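Local coordinates for protein DHC, diheme cytochrome c (Rhodobacter sphaeroides, PDB 2FWT) that probably carries electrons through two covalently bound c-type hemes, with the oxygen-binding sphaeroides heme protein SHP as a likely partner, at residues V3-C13 and S51-L59. Residues are numbered along the deposited sequence; the frame is centred on the assembly and turned at random.
Sequences VVTDPLTRTEC and SRGQIESYL. With HEC (heme c), chain C.
Y58 lays its ring beneath the side chain of D6, whose CB sits over the ring centre, 3.5 Å from the centroid, in a CH-pi contact. With CG of D6 anti to the backbone N (chi1 -172°), the carboxylate continues over the ring, its plane 17° from that of the ring, and OD1 is brought back to the start of helix 7-12. There D6 is the N-cap: T9 N bonds to OD1 at 3.1 Å from above the carboxylate plane, and T9 OG1 donates to the same oxygen at 2.8 Å on its anti side. A water also donates to OD1 and reaches weakly to Q54 O. Aspartate suits the place because its short chain can cap while its methylene rests on the aromatic face; the flat tyrosine offers that face and sends its OH to V4 and T5. An alanine in place of Y58 would probably leave the D6 methylene without its aromatic partner and open a gap beside V4, T5 and T9.

Helix 7-12 crosses helix 51-59 at -108°, and T9 and I55 face each other where the backbones come nearest. Threonine fits here, its small hydroxyl lying near both I55 CG2 and Y58 CD2. Branched I55 sends CG2 to T9 OG1 at 3.6 Å, CG1 to CD1 of L8, and CD1 to CB of E12. M34 of helix 27-34 and L47 of a loop also pack on I55. C13, first cysteine of the CXXCH motif that includes axial ligand H17, is covalently bound through SG to CAB of the heme and touches I55 CG2 at 4.2 Å. Capping bonds thus hold D6 and T9 in place within 3-13, and the surface they shape meets Y58 and I55 through van der Waals and CH-pi contacts, supplemented by the weak water link.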
loop_
_atom_site.group_PDB
_atom_site.type_symbol
_atom_site.label_atom_id
_atom_site.label_comp_id
_atom_site.label_asym_id
_atom_site.label_seq_id
_atom_site.Cartn_x
_atom_site.Cartn_y
_atom_site.Cartn_z
ATOM N N VAL A 3 -7.426 -1.217 -7.901
ATOM C CA VAL A 3 -8.246 -1.887 -6.919
ATOM C C VAL A 3 -7.743 -3.309 -6.695
ATOM O O VAL A 3 -7.409 -4.021 -7.658
ATOM C CB VAL A 3 -9.710 -1.839 -7.446
ATOM C CG1 VAL A 3 -10.419 -3.185 -7.378
ATOM C CG2 VAL A 3 -10.459 -0.761 -6.738
ATOM N N VAL A 4 -7.666 -3.727 -5.439
ATOM C CA VAL A 4 -7.230 -5.067 -5.127
ATOM C C VAL A 4 -8.436 -5.968 -5.281
ATOM O O VAL A 4 -9.393 -5.865 -4.514
ATOM C CB VAL A 4 -6.708 -5.230 -3.684
ATOM C CG1 VAL A 4 -6.406 -6.676 -3.435
ATOM C CG2 VAL A 4 -5.446 -4.381 -3.434
ATOM N N THR A 5 -8.353 -6.849 -6.268
ATOM C CA THR A 5 -9.428 -7.791 -6.571
ATOM C C THR A 5 -9.167 -9.169 -5.962
ATOM O O THR A 5 -10.105 -9.952 -5.733
ATOM C CB THR A 5 -9.612 -7.917 -8.089
ATOM O OG1 THR A 5 -10.720 -8.794 -8.351
ATOM C CG2 THR A 5 -8.304 -8.426 -8.782
ATOM N N ASP A 6 -7.910 -9.460 -5.671
ATOM C CA ASP A 6 -7.550 -10.716 -5.054
ATOM C C ASP A 6 -8.164 -10.884 -3.658
ATOM O O ASP A 6 -7.824 -10.148 -2.733
ATOM C CB ASP A 6 -6.052 -10.804 -4.949
ATOM C CG ASP A 6 -5.601 -12.145 -4.491
ATOM O OD1 ASP A 6 -4.953 -12.218 -3.443
ATOM O OD2 ASP A 6 -5.921 -13.150 -5.191
ATOM N N PRO A 7 -9.069 -11.868 -3.489
ATOM C CA PRO A 7 -9.717 -12.040 -2.180
ATOM C C PRO A 7 -8.803 -12.213 -0.974
ATOM O O PRO A 7 -9.045 -11.577 0.048
ATOM C CB PRO A 7 -10.603 -13.276 -2.395
ATOM C CG PRO A 7 -10.873 -13.255 -3.864
ATOM C CD PRO A 7 -9.615 -12.801 -4.494
ATOM N N LEU A 8 -7.734 -13.010 -1.083
ATOM C CA LEU A 8 -6.837 -13.212 0.056
ATOM C C LEU A 8 -6.126 -11.918 0.426
ATOM O O LEU A 8 -5.975 -11.594 1.588
ATOM C CB LEU A 8 -5.739 -14.212 -0.294
ATOM C CG LEU A 8 -5.167 -15.204 0.714
ATOM C CD1 LEU A 8 -3.782 -15.607 0.310
ATOM C CD2 LEU A 8 -5.296 -14.911 2.169
ATOM N N THR A 9 -5.614 -11.227 -0.586
ATOM C CA THR A 9 -4.909 -9.970 -0.341
ATOM C C THR A 9 -5.891 -8.936 0.208
ATOM O O THR A 9 -5.577 -8.269 1.185
ATOM C CB THR A 9 -4.226 -9.454 -1.610
ATOM O OG1 THR A 9 -3.309 -10.459 -2.083
ATOM C CG2 THR A 9 -3.501 -8.154 -1.323
ATOM N N ARG A 10 -7.072 -8.817 -0.399
ATOM C CA ARG A 10 -8.045 -7.816 0.041
ATOM C C ARG A 10 -8.433 -8.069 1.505
ATOM O O ARG A 10 -8.525 -7.131 2.280
ATOM C CB ARG A 10 -9.270 -7.765 -0.890
ATOM C CG ARG A 10 -10.441 -6.818 -0.461
ATOM C CD ARG A 10 -10.195 -5.376 -0.857
ATOM N NE ARG A 10 -11.208 -4.352 -0.503
ATOM C CZ ARG A 10 -11.703 -4.092 0.719
ATOM N NH1 ARG A 10 -11.397 -4.829 1.790
ATOM N NH2 ARG A 10 -12.584 -3.094 0.852
ATOM N N THR A 11 -8.600 -9.336 1.879
ATOM C CA THR A 11 -8.933 -9.732 3.236
ATOM C C THR A 11 -7.806 -9.490 4.213
ATOM O O THR A 11 -7.996 -8.843 5.238
ATOM C CB THR A 11 -9.307 -11.246 3.261
ATOM O OG1 THR A 11 -10.547 -11.397 2.564
ATOM C CG2 THR A 11 -9.462 -11.764 4.673
ATOM N N GLU A 12 -6.608 -9.967 3.914
ATOM C CA GLU A 12 -5.560 -9.863 4.902
ATOM C C GLU A 12 -4.966 -8.460 4.995
ATOM O O GLU A 12 -4.451 -8.081 6.051
ATOM C CB GLU A 12 -4.427 -10.849 4.616
ATOM C CG GLU A 12 -4.861 -12.318 4.668
ATOM C CD GLU A 12 -5.051 -12.895 6.054
ATOM O OE1 GLU A 12 -4.797 -12.242 7.107
ATOM O OE2 GLU A 12 -5.470 -14.085 6.074
ATOM N N CYS A 13 -4.998 -7.714 3.902
ATOM C CA CYS A 13 -4.281 -6.427 3.847
ATOM C C CYS A 13 -5.237 -5.228 4.009
ATOM O O CYS A 13 -4.804 -4.072 3.887
ATOM C CB CYS A 13 -3.464 -6.352 2.564
ATOM S SG CYS A 13 -2.214 -7.676 2.519
ATOM N N SER A 51 -0.023 -18.332 2.975
ATOM C CA SER A 51 -0.744 -17.104 2.677
ATOM C C SER A 51 0.209 -15.988 2.285
ATOM O O SER A 51 -0.059 -15.277 1.335
ATOM C CB SER A 51 -1.571 -16.640 3.878
ATOM O OG SER A 51 -2.707 -17.506 4.025
ATOM N N ARG A 52 1.307 -15.860 3.020
ATOM C CA ARG A 52 2.306 -14.836 2.734
ATOM C C ARG A 52 2.785 -14.978 1.285
ATOM O O ARG A 52 2.804 -14.013 0.539
ATOM C CB ARG A 52 3.472 -14.928 3.712
ATOM C CG ARG A 52 4.447 -13.721 3.678
ATOM C CD ARG A 52 5.520 -13.844 2.586
ATOM N NE ARG A 52 6.229 -15.085 2.838
ATOM C CZ ARG A 52 6.802 -15.863 1.925
ATOM N NH1 ARG A 52 6.829 -15.529 0.625
ATOM N NH2 ARG A 52 7.373 -16.988 2.339
ATOM N N GLY A 53 3.138 -16.194 0.880
ATOM C CA GLY A 53 3.586 -16.448 -0.484
ATOM C C GLY A 53 2.536 -16.183 -1.540
ATOM O O GLY A 53 2.831 -15.660 -2.629
ATOM N N GLN A 54 1.302 -16.552 -1.255
ATOM C CA GLN A 54 0.211 -16.272 -2.191
ATOM C C GLN A 54 -0.041 -14.776 -2.396
ATOM O O GLN A 54 -0.288 -14.343 -3.534
ATOM C CB GLN A 54 -1.122 -16.924 -1.778
ATOM C CG GLN A 54 -1.199 -18.433 -2.034
ATOM C CD GLN A 54 -1.565 -18.919 -3.469
ATOM O OE1 GLN A 54 -1.717 -20.133 -3.645
ATOM N NE2 GLN A 54 -1.720 -18.019 -4.466
ATOM N N ILE A 55 -0.031 -14.014 -1.304
ATOM C CA ILE A 55 -0.279 -12.572 -1.390
ATOM C C ILE A 55 0.904 -11.956 -2.125
ATOM O O ILE A 55 0.733 -11.154 -3.044
ATOM C CB ILE A 55 -0.476 -11.965 -0.007
ATOM C CG1 ILE A 55 -1.802 -12.489 0.580
ATOM C CG2 ILE A 55 -0.375 -10.454 0.008
ATOM C CD1 ILE A 55 -1.913 -12.231 2.056
ATOM N N GLU A 56 2.099 -12.356 -1.726
ATOM C CA GLU A 56 3.295 -11.818 -2.355
ATOM C C GLU A 56 3.310 -12.078 -3.857
ATOM O O GLU A 56 3.654 -11.222 -4.667
ATOM C CB GLU A 56 4.552 -12.366 -1.690
ATOM C CG GLU A 56 5.803 -11.719 -2.241
ATOM C CD GLU A 56 7.090 -12.203 -1.611
ATOM O OE1 GLU A 56 7.029 -12.833 -0.530
ATOM O OE2 GLU A 56 8.155 -11.947 -2.217
ATOM N N SER A 57 2.955 -13.278 -4.254
ATOM C CA SER A 57 2.934 -13.600 -5.679
ATOM C C SER A 57 1.980 -12.670 -6.455
ATOM O O SER A 57 2.320 -12.184 -7.537
ATOM C CB SER A 57 2.582 -15.083 -5.893
ATOM O OG SER A 57 2.317 -15.319 -7.287
ATOM N N TYR A 58 0.802 -12.397 -5.892
ATOM C CA TYR A 58 -0.161 -11.513 -6.516
ATOM C C TYR A 58 0.401 -10.092 -6.613
ATOM O O TYR A 58 0.318 -9.458 -7.675
ATOM C CB TYR A 58 -1.504 -11.529 -5.745
ATOM C CG TYR A 58 -2.403 -10.370 -6.102
ATOM C CD1 TYR A 58 -3.198 -10.413 -7.225
ATOM C CD2 TYR A 58 -2.451 -9.215 -5.314
ATOM C CE1 TYR A 58 -3.976 -9.331 -7.591
ATOM C CE2 TYR A 58 -3.262 -8.134 -5.666
ATOM C CZ TYR A 58 -4.022 -8.211 -6.792
ATOM O OH TYR A 58 -4.823 -7.166 -7.162
ATOM N N LEU A 59 0.977 -9.601 -5.517
ATOM C CA LEU A 59 1.484 -8.233 -5.473
ATOM C C LEU A 59 2.609 -8.058 -6.477
ATOM O O LEU A 59 2.625 -7.113 -7.272
ATOM C CB LEU A 59 1.896 -7.855 -4.065
ATOM C CG LEU A 59 0.776 -7.754 -3.027
ATOM C CD1 LEU A 59 1.366 -7.685 -1.610
ATOM C CD2 LEU A 59 -0.102 -6.572 -3.293
HETATM FE FE HEC C . 0.196 -2.427 6.419
HETATM C CHA HEC C . 1.512 0.685 6.286
HETATM C CHB HEC C . 0.958 -2.898 3.103
HETATM C CHC HEC C . -1.231 -5.501 6.511
HETATM C CHD HEC C . -0.432 -2.050 9.747
HETATM N NA HEC C . 1.036 -1.323 4.962
HETATM C C1A HEC C . 1.529 -0.040 5.123
HETATM C C2A HEC C . 2.077 0.438 3.888
HETATM C C3A HEC C . 1.913 -0.556 2.990
HETATM C C4A HEC C . 1.255 -1.671 3.652
HETATM C CMA HEC C . 2.317 -0.545 1.528
HETATM C CAA HEC C . 2.700 1.823 3.678
HETATM C CBA HEC C . 1.654 2.913 3.456
HETATM C CGA HEC C . 2.338 4.184 2.991
HETATM O O1A HEC C . 2.618 4.292 1.780
HETATM O O2A HEC C . 2.595 5.091 3.826
HETATM N NB HEC C . -0.088 -3.916 5.065
HETATM C C1B HEC C . 0.371 -3.949 3.769
HETATM C C2B HEC C . 0.105 -5.255 3.211
HETATM C C3B HEC C . -0.493 -5.982 4.177
HETATM C C4B HEC C . -0.680 -5.124 5.331
HETATM C CMB HEC C . 0.564 -5.657 1.793
HETATM C CAB HEC C . -0.953 -7.457 4.145
HETATM C CBB HEC C . 0.076 -8.369 4.076
HETATM N NC HEC C . -0.678 -3.541 7.861
HETATM C C1C HEC C . -1.220 -4.796 7.683
HETATM C C2C HEC C . -1.821 -5.229 8.918
HETATM C C3C HEC C . -1.592 -4.285 9.834
HETATM C C4C HEC C . -0.879 -3.206 9.171
HETATM C CMC HEC C . -2.539 -6.574 9.107
HETATM C CAC HEC C . -2.000 -4.308 11.334
HETATM C CBC HEC C . -1.628 -5.370 12.113
HETATM N ND HEC C . 0.505 -0.974 7.751
HETATM C C1D HEC C . 0.199 -1.030 9.111
HETATM C C2D HEC C . 0.629 0.188 9.762
HETATM C C3D HEC C . 1.236 1.052 8.703
HETATM C C4D HEC C . 1.112 0.255 7.487
HETATM C CMD HEC C . 0.545 0.527 11.221
HETATM C CAD HEC C . 1.832 2.437 8.923
HETATM C CBD HEC C . 0.723 3.482 8.739
HETATM C CGD HEC C . 1.215 4.880 9.022
HETATM O O1D HEC C . 2.455 5.076 9.043
HETATM O O2D HEC C . 0.345 5.789 9.212
HETATM O O HOH W 1 -3.444 -14.397 -3.265
#